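Local structure of probable tagatose 6-phosphate kinase (Sinorhizobium meliloti, 3TXV) at residues N55-D60 and T118-A123; E108-A113 and A149-R154; V158-V163 and A217-R222. The protein probably acts as a tagatose-6-phosphate kinase, although it belongs to the GatZ/KbaZ-like family of tagatose-1,6-bisphosphate aldolase subunits. All coordinates share one frame; numbering follows the deposited sequence.

The three contacts lie on the same side of the chain's centre, in a barrel of eight parallel strands, joining a strand-to-helix loop and outer helices that follow one another round the barrel. Interactions 1 and 2 share helix 106-121 and alternate along the chain, 55-60, 108-113, 118-123 and 149-154; their centres are about 14 Å apart, and a long, weak ion pair between Asp60 and Lys112 links them. Interaction 3 shares helix 145-161 with interaction 2, and has its centre about 14 Å from that of interaction 2 and about 17 Å from that of interaction 1. Together they connect the loop after strand 48-53, through two neighbouring helices, to the short helix before strand 223-227.

Interaction 1 (N55-D60 and T118-A123); sequences NQVNQD and TAYAKA
Val57 sits in an extended piece of irregular loop and Tyr120 in the last turn of helix 106-121, and the contact joins a loop carbonyl to a helix side chain. The fold is a (beta/alpha)8 barrel: the loop leaves strand 48-53 on its way to helix 68-81, whereas the helix connects strand 89-96 to strand 127-130. The contact is small, burying 143 Å² in all, and both residues that make it are shielded from solvent. Its one polar link is the phenol of Tyr120, whose OH donates to the backbone O of Val57 at 2.7 Å. The hydroxyl approaches the carbonyl at a C=O...donor angle of 151°, tilted 17° from the carbonyl plane. With CG beside the backbone N and anti to the carbonyl carbon (chi1 -84°), the Tyr120 ring extends from the helix toward the loop. The two side chains cross at about a right angle, and the CG2 branch of Val57 packs against the phenolic end, 3.8 Å from Tyr120 CZ. Phe125 meets the Tyr120 ring edge-to-face, and Pro68 of helix 68-81 also touches this tyrosine. Within the loop, Asn58 ND2 bonds back to Cys54 O, while Asn58 OD1 accepts a weak bond from Asp60 N at 3.1 Å.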
ATOM      1  N   ASN A  55       0.422  -5.727 -10.644  1.00 46.94           N
ATOM      2  CA  ASN A  55       0.349  -7.137 -10.208  1.00 47.33           C
ATOM      3  C   ASN A  55      -0.927  -7.554  -9.483  1.00 47.04           C
ATOM      4  O   ASN A  55      -1.497  -8.605  -9.752  1.00 47.09           O
ATOM      5  CB  ASN A  55       1.502  -7.420  -9.267  1.00 47.61           C
ATOM      6  CG  ASN A  55       2.801  -7.746  -9.986  1.00 50.22           C
ATOM      7  OD1 ASN A  55       2.862  -7.995 -11.203  1.00 50.06           O
ATOM      8  ND2 ASN A  55       3.869  -7.765  -9.204  1.00 54.50           N
ATOM      9  N   GLN A  56      -1.341  -6.722  -8.539  1.00 47.00           N
ATOM     10  CA  GLN A  56      -2.483  -6.983  -7.695  1.00 47.32           C
ATOM     11  C   GLN A  56      -3.760  -7.045  -8.539  1.00 47.81           C
ATOM     12  O   GLN A  56      -4.562  -7.958  -8.363  1.00 48.13           O
ATOM     13  CB  GLN A  56      -2.539  -5.882  -6.616  1.00 47.16           C
ATOM     14  CG  GLN A  56      -3.574  -6.014  -5.500  1.00 47.10           C
ATOM     15  CD  GLN A  56      -3.688  -4.720  -4.671  1.00 48.19           C
ATOM     16  OE1 GLN A  56      -4.752  -4.402  -4.103  1.00 47.88           O
ATOM     17  NE2 GLN A  56      -2.588  -3.963  -4.611  1.00 46.60           N
ATOM     18  N   VAL A  57      -3.939  -6.090  -9.459  1.00 48.07           N
ATOM     19  CA  VAL A  57      -5.186  -5.972 -10.211  1.00 48.84           C
ATOM     20  C   VAL A  57      -4.981  -5.490 -11.637  1.00 49.46           C
ATOM     21  O   VAL A  57      -4.416  -4.431 -11.859  1.00 50.03           O
ATOM     22  CB  VAL A  57      -6.278  -5.084  -9.485  1.00 49.31           C
ATOM     23  CG1 VAL A  57      -6.267  -5.294  -7.949  1.00 48.76           C
ATOM     24  CG2 VAL A  57      -6.206  -3.580  -9.871  1.00 48.15           C
ATOM     25  N   ASN A  58      -5.448  -6.274 -12.603  1.00 49.98           N
ATOM     26  CA  ASN A  58      -5.322  -5.926 -14.015  1.00 50.53           C
ATOM     27  C   ASN A  58      -6.347  -6.699 -14.823  1.00 50.59           C
ATOM     28  O   ASN A  58      -7.026  -7.546 -14.265  1.00 50.86           O
ATOM     29  CB  ASN A  58      -3.897  -6.192 -14.529  1.00 50.98           C
ATOM     30  CG  ASN A  58      -3.421  -7.608 -14.252  1.00 52.68           C
ATOM     31  OD1 ASN A  58      -4.026  -8.592 -14.699  1.00 55.32           O
ATOM     32  ND2 ASN A  58      -2.322  -7.719 -13.514  1.00 53.78           N
ATOM     33  N   GLN A  59      -6.442  -6.426 -16.125  1.00 50.60           N
ATOM     34  CA  GLN A  59      -7.459  -7.037 -16.988  1.00 50.64           C
ATOM     35  C   GLN A  59      -7.542  -8.537 -16.837  1.00 51.09           C
ATOM     36  O   GLN A  59      -8.634  -9.096 -16.959  1.00 50.92           O
ATOM     37  CB  GLN A  59      -7.222  -6.702 -18.469  1.00 50.60           C
ATOM     38  CG  GLN A  59      -6.022  -7.417 -19.113  1.00 49.28           C
ATOM     39  CD  GLN A  59      -4.738  -6.654 -18.909  1.00 47.56           C
ATOM     40  OE1 GLN A  59      -4.616  -5.900 -17.939  1.00 46.55           O
ATOM     41  NE2 GLN A  59      -3.775  -6.824 -19.831  1.00 44.62           N
ATOM     42  N   ASP A  60      -6.389  -9.167 -16.580  1.00 51.85           N
ATOM     43  CA  ASP A  60      -6.260 -10.630 -16.505  1.00 52.97           C
ATOM     44  C   ASP A  60      -6.615 -11.191 -15.138  1.00 53.20           C
ATOM     45  O   ASP A  60      -6.645 -12.417 -14.964  1.00 53.53           O
ATOM     46  CB  ASP A  60      -4.848 -11.096 -16.883  1.00 53.29           C
ATOM     47  CG  ASP A  60      -4.565 -10.995 -18.383  1.00 55.41           C
ATOM     48  OD1 ASP A  60      -3.356 -10.881 -18.730  1.00 57.34           O
ATOM     49  OD2 ASP A  60      -5.529 -11.025 -19.201  1.00 56.08           O
ATOM     50  N   THR A 118      -5.674   1.201 -20.070  1.00 43.17           N
ATOM     51  CA  THR A 118      -7.061   1.556 -20.478  1.00 42.62           C
ATOM     52  C   THR A 118      -8.104   1.103 -19.471  1.00 41.91           C
ATOM     53  O   THR A 118      -9.013   1.870 -19.150  1.00 41.99           O
ATOM     54  CB  THR A 118      -7.518   1.033 -21.907  1.00 42.19           C
ATOM     55  OG1 THR A 118      -6.390   0.871 -22.756  1.00 40.83           O
ATOM     56  N   ALA A 119      -7.983  -0.146 -19.020  1.00 41.31           N
ATOM     57  CA  ALA A 119      -8.918  -0.717 -18.053  1.00 41.10           C
ATOM     58  C   ALA A 119      -8.961   0.170 -16.809  1.00 41.13           C
ATOM     59  O   ALA A 119     -10.036   0.551 -16.367  1.00 41.15           O
ATOM     60  CB  ALA A 119      -8.573  -2.151 -17.712  1.00 39.98           C
ATOM     61  N   TYR A 120      -7.798   0.551 -16.298  1.00 41.50           N
ATOM     62  CA  TYR A 120      -7.737   1.514 -15.199  1.00 42.57           C
ATOM     63  C   TYR A 120      -8.466   2.798 -15.539  1.00 42.82           C
ATOM     64  O   TYR A 120      -9.407   3.205 -14.846  1.00 42.97           O
ATOM     65  CB  TYR A 120      -6.291   1.849 -14.808  1.00 42.26           C
ATOM     66  CG  TYR A 120      -5.670   0.857 -13.851  1.00 43.22           C
ATOM     67  CD1 TYR A 120      -5.074  -0.322 -14.323  1.00 44.49           C
ATOM     68  CD2 TYR A 120      -5.672   1.083 -12.476  1.00 42.40           C
ATOM     69  CE1 TYR A 120      -4.500  -1.253 -13.442  1.00 43.63           C
ATOM     70  CE2 TYR A 120      -5.088   0.169 -11.595  1.00 42.65           C
ATOM     71  CZ  TYR A 120      -4.507  -0.997 -12.089  1.00 42.81           C
ATOM     72  OH  TYR A 120      -3.915  -1.892 -11.244  1.00 40.64           O
ATOM     73  N   ALA A 121      -8.014   3.441 -16.605  1.00 43.23           N
ATOM     74  CA  ALA A 121      -8.549   4.721 -16.975  1.00 43.60           C
ATOM     75  C   ALA A 121     -10.072   4.641 -17.076  1.00 44.26           C
ATOM     76  O   ALA A 121     -10.743   5.421 -16.456  1.00 44.20           O
ATOM     77  CB  ALA A 121      -7.926   5.184 -18.258  1.00 43.41           C
ATOM     78  N   LYS A 122     -10.594   3.662 -17.815  1.00 45.44           N
ATOM     79  CA  LYS A 122     -12.035   3.458 -18.005  1.00 46.88           C
ATOM     80  C   LYS A 122     -12.763   2.997 -16.702  1.00 47.83           C
ATOM     81  O   LYS A 122     -13.980   2.707 -16.713  1.00 48.20           O
ATOM     82  CB  LYS A 122     -12.280   2.398 -19.114  1.00 47.16           C
ATOM     83  CG  LYS A 122     -11.855   2.767 -20.544  1.00 47.33           C
ATOM     84  N   ALA A 123     -12.016   2.889 -15.600  1.00 47.90           N
ATOM     85  CA  ALA A 123     -12.571   2.385 -14.348  1.00 47.26           C
ATOM     86  C   ALA A 123     -12.559   3.464 -13.285  1.00 47.03           C
ATOM     87  O   ALA A 123     -12.909   3.208 -12.139  1.00 47.50           O
ATOM     88  CB  ALA A 123     -11.819   1.166 -13.879  1.00 47.05           C
TER

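Interaction 2 (E108-A113 and A149-R154); sequences EAMAKA and AARAAR
Met110, modelled as selenomethionine, bridges helices 106-121 and 145-161 by lying against Arg151, the pair whose CA atoms come closest at 7.8 Å. These are successive outer helices of the (beta/alpha)8 barrel, on either side of strand 127-130 in sequence. From CB, which leaves the backbone toward the other helix, the chain reaches Met110 CG, 4.0 Å from CD of Arg151 and oblique to the guanidinium plane. A bend at chi2 (-60°) places Met110 SE, with Arg151 CD at 3.8 Å and Arg151 CB at 3.9 Å. A second bend at chi3 (-77°) folds the terminal methyl in against the arginine's base, where Met110 CE lies 3.4 Å from Arg151 CB and also touches the backbone O of that residue. Arg151 is extended from CG to NE, and its CB and CD lie against the selenomethionine, while its charged end reaches on to a salt bridge with Glu139. Arg154, one turn further on, pairs through NH1 with Glu114 of the first helix. Leu155 and Pro98 also pack on Met110. The methyl's more distant neighbour is Arg154, whose CB is 4.3 Å from Met110 CE.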
ATOM      1  N   GLU A 108       5.296  -7.440 -26.498  1.00 44.48           N
ATOM      2  CA  GLU A 108       4.116  -8.121 -25.978  1.00 44.08           C
ATOM      3  C   GLU A 108       3.868  -7.647 -24.550  1.00 44.09           C
ATOM      4  O   GLU A 108       2.726  -7.383 -24.155  1.00 44.32           O
ATOM      5  CB  GLU A 108       4.322  -9.641 -26.018  1.00 44.13           C
ATOM      6  CG  GLU A 108       3.145 -10.463 -25.502  1.00 44.89           C
ATOM      7  CD  GLU A 108       3.459 -11.966 -25.368  1.00 46.32           C
ATOM      8  OE1 GLU A 108       4.613 -12.372 -25.694  1.00 46.44           O
ATOM      9  OE2 GLU A 108       2.545 -12.725 -24.936  1.00 43.82           O
ATOM     10  N   ALA A 109       4.949  -7.525 -23.778  1.00 43.81           N
ATOM     11  CA  ALA A 109       4.874  -7.026 -22.411  1.00 43.10           C
ATOM     12  C   ALA A 109       4.224  -5.642 -22.390  1.00 42.81           C
ATOM     13  O   ALA A 109       3.276  -5.411 -21.641  1.00 42.56           O
ATOM     14  CB  ALA A 109       6.264  -6.999 -21.774  1.00 42.98           C
HETATM   15  N   MSE A 110       4.721  -4.741 -23.238  1.00 42.55           N
HETATM   16  CA  MSE A 110       4.136  -3.415 -23.383  1.00 42.49           C
HETATM   17  C   MSE A 110       2.723  -3.436 -23.950  1.00 42.23           C
HETATM   18  O   MSE A 110       1.971  -2.516 -23.680  1.00 42.57           O
HETATM   19  CB  MSE A 110       5.016  -2.502 -24.233  1.00 42.28           C
HETATM   20  CG  MSE A 110       6.171  -1.902 -23.501  1.00 42.65           C
HETATM   21 SE   MSE A 110       5.675  -0.789 -21.976  0.80 44.07          SE
HETATM   22  CE  MSE A 110       5.112   0.811 -22.938  1.00 40.28           C
ATOM     23  N   ALA A 111       2.359  -4.460 -24.724  1.00 41.98           N
ATOM     24  CA  ALA A 111       0.985  -4.563 -25.276  1.00 41.95           C
ATOM     25  C   ALA A 111      -0.029  -4.655 -24.164  1.00 41.88           C
ATOM     26  O   ALA A 111      -1.099  -4.046 -24.226  1.00 41.64           O
ATOM     27  CB  ALA A 111       0.827  -5.749 -26.215  1.00 41.05           C
ATOM     28  N   LYS A 112       0.339  -5.421 -23.143  1.00 42.18           N
ATOM     29  CA  LYS A 112      -0.528  -5.716 -22.009  1.00 41.67           C
ATOM     30  C   LYS A 112      -0.485  -4.556 -21.037  1.00 41.64           C
ATOM     31  O   LYS A 112      -1.477  -4.232 -20.404  1.00 42.37           O
ATOM     32  CB  LYS A 112      -0.093  -7.014 -21.326  1.00 41.47           C
ATOM     33  CG  LYS A 112       0.227  -8.158 -22.278  1.00 40.75           C
ATOM     34  CD  LYS A 112      -0.492  -9.467 -21.892  1.00 41.63           C
ATOM     35  CE  LYS A 112      -2.017  -9.304 -21.892  1.00 41.02           C
ATOM     36  NZ  LYS A 112      -2.715 -10.594 -21.933  1.00 38.63           N
ATOM     37  N   ALA A 113       0.661  -3.914 -20.923  1.00 41.70           N
ATOM     38  CA  ALA A 113       0.718  -2.683 -20.180  1.00 42.40           C
ATOM     39  C   ALA A 113      -0.370  -1.773 -20.762  1.00 42.92           C
ATOM     40  O   ALA A 113      -1.079  -1.097 -20.027  1.00 43.33           O
ATOM     41  CB  ALA A 113       2.093  -2.047 -20.306  1.00 42.16           C
ATOM     42  N   ALA A 149      11.560   6.041 -20.563  1.00 39.79           N
ATOM     43  CA  ALA A 149      10.675   7.189 -20.684  1.00 38.70           C
ATOM     44  C   ALA A 149       9.764   7.088 -21.912  1.00 38.59           C
ATOM     45  O   ALA A 149       8.575   7.407 -21.850  1.00 38.51           O
ATOM     46  CB  ALA A 149      11.461   8.480 -20.659  1.00 37.91           C
ATOM     47  N   ALA A 150      10.313   6.640 -23.029  1.00 38.18           N
ATOM     48  CA  ALA A 150       9.509   6.441 -24.212  1.00 38.61           C
ATOM     49  C   ALA A 150       8.335   5.460 -23.968  1.00 39.30           C
ATOM     50  O   ALA A 150       7.269   5.586 -24.579  1.00 39.21           O
ATOM     51  CB  ALA A 150      10.371   5.969 -25.361  1.00 38.11           C
ATOM     52  N   ARG A 151       8.539   4.491 -23.076  1.00 39.53           N
ATOM     53  CA  ARG A 151       7.493   3.557 -22.719  1.00 39.55           C
ATOM     54  C   ARG A 151       6.518   4.202 -21.741  1.00 39.87           C
ATOM     55  O   ARG A 151       5.311   3.937 -21.786  1.00 40.69           O
ATOM     56  CB  ARG A 151       8.085   2.298 -22.099  1.00 39.75           C
ATOM     57  CG  ARG A 151       9.103   1.604 -22.947  1.00 39.24           C
ATOM     58  CD  ARG A 151       9.360   0.197 -22.478  1.00 40.21           C
ATOM     59  NE  ARG A 151      10.305  -0.413 -23.406  1.00 43.71           N
ATOM     60  CZ  ARG A 151      10.773  -1.657 -23.349  1.00 43.20           C
ATOM     61  NH1 ARG A 151      10.386  -2.473 -22.386  1.00 41.52           N
ATOM     62  NH2 ARG A 151      11.630  -2.081 -24.284  1.00 43.00           N
ATOM     63  N   ALA A 152       7.022   5.058 -20.866  1.00 39.62           N
ATOM     64  CA  ALA A 152       6.149   5.731 -19.910  1.00 39.81           C
ATOM     65  C   ALA A 152       5.182   6.573 -20.704  1.00 39.90           C
ATOM     66  O   ALA A 152       3.983   6.545 -20.462  1.00 39.73           O
ATOM     67  CB  ALA A 152       6.961   6.601 -18.936  1.00 39.50           C
ATOM     68  N   ALA A 153       5.736   7.285 -21.684  1.00 40.56           N
ATOM     69  CA  ALA A 153       4.970   8.135 -22.594  1.00 41.33           C
ATOM     70  C   ALA A 153       3.930   7.392 -23.435  1.00 41.44           C
ATOM     71  O   ALA A 153       2.833   7.914 -23.650  1.00 41.43           O
ATOM     72  CB  ALA A 153       5.889   8.908 -23.502  1.00 41.60           C
ATOM     73  N   ARG A 154       4.252   6.196 -23.909  1.00 41.22           N
ATOM     74  CA  ARG A 154       3.252   5.490 -24.640  1.00 41.75           C
ATOM     75  C   ARG A 154       2.060   5.282 -23.737  1.00 41.60           C
ATOM     76  O   ARG A 154       0.928   5.503 -24.157  1.00 41.35           O
ATOM     77  CB  ARG A 154       3.707   4.169 -25.280  1.00 41.79           C
ATOM     78  CG  ARG A 154       2.602   3.697 -26.229  1.00 44.97           C
ATOM     79  CD  ARG A 154       2.873   2.469 -27.009  1.00 51.70           C
ATOM     80  NE  ARG A 154       3.325   2.764 -28.378  1.00 56.34           N
ATOM     81  CZ  ARG A 154       3.485   1.847 -29.335  1.00 56.43           C
ATOM     82  NH1 ARG A 154       3.199   0.558 -29.106  1.00 57.57           N
ATOM     83  NH2 ARG A 154       3.916   2.220 -30.525  1.00 54.71           N
TER

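Interaction 3 (V158-V163 and A217-R222); sequences VAEDAV and AGAFSR
Glu160 and Arg222 reach for each other from opposite directions, one from helix 145-161 and the other from the segment 217-222, which contains a short, weakly bonded helix. In the (beta/alpha)8 barrel these two places bracket strand 172-176 in sequence, and Arg222 leads directly into strand 223-227. The backbones come closest at Glu160 and Ala219, with CA atoms 7.1 Å apart, and the contact buries 115 Å² in all.

The link between the two charged groups is modelled as a salt bridge from Glu160 OE1 to Arg222 NH2, but NH2 is placed too close to the carboxylate for its detailed geometry to be trusted. As modelled, the carboxylate lies at the edge of the guanidinium, with Glu160 OE2 in the guanidinium plane and OE1 near it, and the two planes are turned 31° from each other. Both side chains are bent: Glu160 at chi2 (-60°) and Arg222 at chi3 (-66°), which turns the arginine's head back over its own segment. There the carbonyl O of Gly218 lies 3.3 Å above one guanidinium face, offset toward the rim.

Beside the ion pair, the methyl of Ala219 rests against the glutamate, its CB lying 3.8 Å from Glu160 CG and equally far from Glu160 OE2. The same OE2 is hydrogen-bonded to the hydroxyl of Tyr173 on strand 172-176. Tyr173 also joins Arg222 by backbone hydrogen bonding and touches Ala219, so it connects both partners of the contact to the barrel wall. On the arginine's side, Gly218 O accepts a hydrogen bond from Ser221 OG at 2.7 Å.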
ATOM      1  N   VAL A 158      -1.987   6.409 -24.127  1.00 48.22           N
ATOM      2  CA  VAL A 158      -3.040   5.426 -24.311  1.00 48.35           C
ATOM      3  C   VAL A 158      -4.038   5.765 -23.247  1.00 49.47           C
ATOM      4  O   VAL A 158      -5.246   5.586 -23.430  1.00 50.17           O
ATOM      5  CB  VAL A 158      -2.523   3.997 -24.173  1.00 47.83           C
ATOM      6  CG1 VAL A 158      -3.665   2.997 -24.197  1.00 47.78           C
ATOM      7  CG2 VAL A 158      -1.539   3.689 -25.307  1.00 47.00           C
ATOM      8  N   ALA A 159      -3.519   6.308 -22.145  1.00 50.61           N
ATOM      9  CA  ALA A 159      -4.342   6.689 -21.003  1.00 51.26           C
ATOM     10  C   ALA A 159      -5.299   7.754 -21.455  1.00 51.45           C
ATOM     11  O   ALA A 159      -6.511   7.559 -21.377  1.00 51.14           O
ATOM     12  CB  ALA A 159      -3.495   7.188 -19.856  1.00 51.02           C
ATOM     13  N   GLU A 160      -4.734   8.849 -21.963  1.00 52.11           N
ATOM     14  CA  GLU A 160      -5.502   9.989 -22.481  1.00 53.06           C
ATOM     15  C   GLU A 160      -6.543   9.577 -23.511  1.00 53.46           C
ATOM     16  O   GLU A 160      -7.672  10.045 -23.457  1.00 53.97           O
ATOM     17  CB  GLU A 160      -4.591  11.050 -23.108  1.00 52.52           C
ATOM     18  CG  GLU A 160      -3.722  11.800 -22.135  1.00 53.84           C
ATOM     19  CD  GLU A 160      -4.507  12.551 -21.082  1.00 55.22           C
ATOM     20  OE1 GLU A 160      -5.282  13.449 -21.477  1.00 56.57           O
ATOM     21  OE2 GLU A 160      -4.334  12.265 -19.866  1.00 54.12           O
ATOM     22  N   ASP A 161      -6.179   8.712 -24.451  1.00 53.86           N
ATOM     23  CA  ASP A 161      -7.121   8.356 -25.500  1.00 54.58           C
ATOM     24  C   ASP A 161      -8.376   7.743 -24.901  1.00 54.85           C
ATOM     25  O   ASP A 161      -9.488   7.995 -25.345  1.00 55.05           O
ATOM     26  CB  ASP A 161      -6.499   7.409 -26.519  1.00 54.64           C
ATOM     27  CG  ASP A 161      -7.226   7.448 -27.846  1.00 55.98           C
ATOM     28  OD1 ASP A 161      -7.068   8.469 -28.564  1.00 57.95           O
ATOM     29  OD2 ASP A 161      -7.966   6.480 -28.166  1.00 55.17           O
ATOM     30  N   ALA A 162      -8.183   6.954 -23.863  1.00 55.59           N
ATOM     31  CA  ALA A 162      -9.264   6.262 -23.225  1.00 56.17           C
ATOM     32  C   ALA A 162     -10.083   7.181 -22.329  1.00 56.93           C
ATOM     33  O   ALA A 162     -11.024   6.699 -21.691  1.00 57.37           O
ATOM     34  CB  ALA A 162      -8.694   5.113 -22.413  1.00 56.52           C
ATOM     35  N   VAL A 163      -9.727   8.481 -22.288  1.00 57.33           N
ATOM     36  CA  VAL A 163     -10.279   9.486 -21.348  1.00 57.68           C
ATOM     37  C   VAL A 163      -9.717  10.911 -21.617  1.00 58.60           C
ATOM     38  O   VAL A 163     -10.406  11.845 -22.090  1.00 58.87           O
ATOM     39  CB  VAL A 163      -9.960   9.122 -19.861  1.00 57.33           C
ATOM     40  N   ALA A 217       1.958  15.687 -24.449  1.00 53.11           N
ATOM     41  CA  ALA A 217       2.462  16.802 -23.681  1.00 52.61           C
ATOM     42  C   ALA A 217       1.399  17.249 -22.738  1.00 52.56           C
ATOM     43  O   ALA A 217       1.708  17.763 -21.691  1.00 52.33           O
ATOM     44  CB  ALA A 217       2.824  17.910 -24.561  1.00 52.40           C
ATOM     45  N   GLY A 218       0.159  17.201 -23.171  1.00 52.13           N
ATOM     46  CA  GLY A 218      -0.953  17.497 -22.310  1.00 51.21           C
ATOM     47  C   GLY A 218      -1.021  16.611 -21.091  1.00 50.95           C
ATOM     48  O   GLY A 218      -1.313  17.126 -20.056  1.00 51.52           O
ATOM     49  N   ALA A 219      -0.745  15.319 -21.166  1.00 50.20           N
ATOM     50  CA  ALA A 219      -0.696  14.516 -19.961  1.00 49.21           C
ATOM     51  C   ALA A 219       0.482  14.925 -19.085  1.00 48.61           C
ATOM     52  O   ALA A 219       0.344  14.991 -17.863  1.00 48.61           O
ATOM     53  CB  ALA A 219      -0.652  13.035 -20.292  1.00 49.15           C
ATOM     54  N   PHE A 220       1.623  15.236 -19.693  1.00 47.64           N
ATOM     55  CA  PHE A 220       2.803  15.559 -18.898  1.00 47.42           C
ATOM     56  C   PHE A 220       2.602  16.730 -17.962  1.00 47.00           C
ATOM     57  O   PHE A 220       3.289  16.827 -16.955  1.00 47.37           O
ATOM     58  CB  PHE A 220       4.034  15.827 -19.754  1.00 47.74           C
ATOM     59  CG  PHE A 220       5.266  16.112 -18.947  1.00 49.01           C
ATOM     60  CD1 PHE A 220       6.046  15.069 -18.451  1.00 50.78           C
ATOM     61  CD2 PHE A 220       5.638  17.422 -18.651  1.00 50.91           C
ATOM     62  CE1 PHE A 220       7.208  15.325 -17.678  1.00 51.49           C
ATOM     63  CE2 PHE A 220       6.792  17.697 -17.866  1.00 52.82           C
ATOM     64  CZ  PHE A 220       7.575  16.640 -17.383  1.00 52.30           C
ATOM     65  N   SER A 221       1.689  17.633 -18.305  1.00 46.43           N
ATOM     66  CA  SER A 221       1.403  18.773 -17.441  1.00 45.82           C
ATOM     67  C   SER A 221       0.685  18.314 -16.168  1.00 45.55           C
ATOM     68  O   SER A 221       0.755  18.995 -15.134  1.00 45.95           O
ATOM     69  CB  SER A 221       0.577  19.836 -18.179  1.00 45.80           C
ATOM     70  OG  SER A 221      -0.632  19.300 -18.695  1.00 45.52           O
ATOM     71  N   ARG A 222       0.010  17.167 -16.260  1.00 44.57           N
ATOM     72  CA  ARG A 222      -0.692  16.560 -15.144  1.00 43.86           C
ATOM     73  C   ARG A 222       0.170  15.517 -14.448  1.00 43.15           C
ATOM     74  O   ARG A 222      -0.354  14.676 -13.696  1.00 42.94           O
ATOM     75  CB  ARG A 222      -1.988  15.909 -15.620  1.00 44.37           C
ATOM     76  CG  ARG A 222      -3.087  16.892 -15.987  1.00 46.54           C
ATOM     77  CD  ARG A 222      -4.382  16.196 -16.338  1.00 50.12           C
ATOM     78  NE  ARG A 222      -4.264  15.391 -17.558  1.00 54.17           N
ATOM     79  CZ  ARG A 222      -4.399  15.879 -18.794  1.00 56.94           C
ATOM     80  NH1 ARG A 222      -4.669  17.179 -18.991  1.00 58.63           N
ATOM     81  NH2 ARG A 222      -4.263  15.074 -19.842  1.00 55.77           N
TER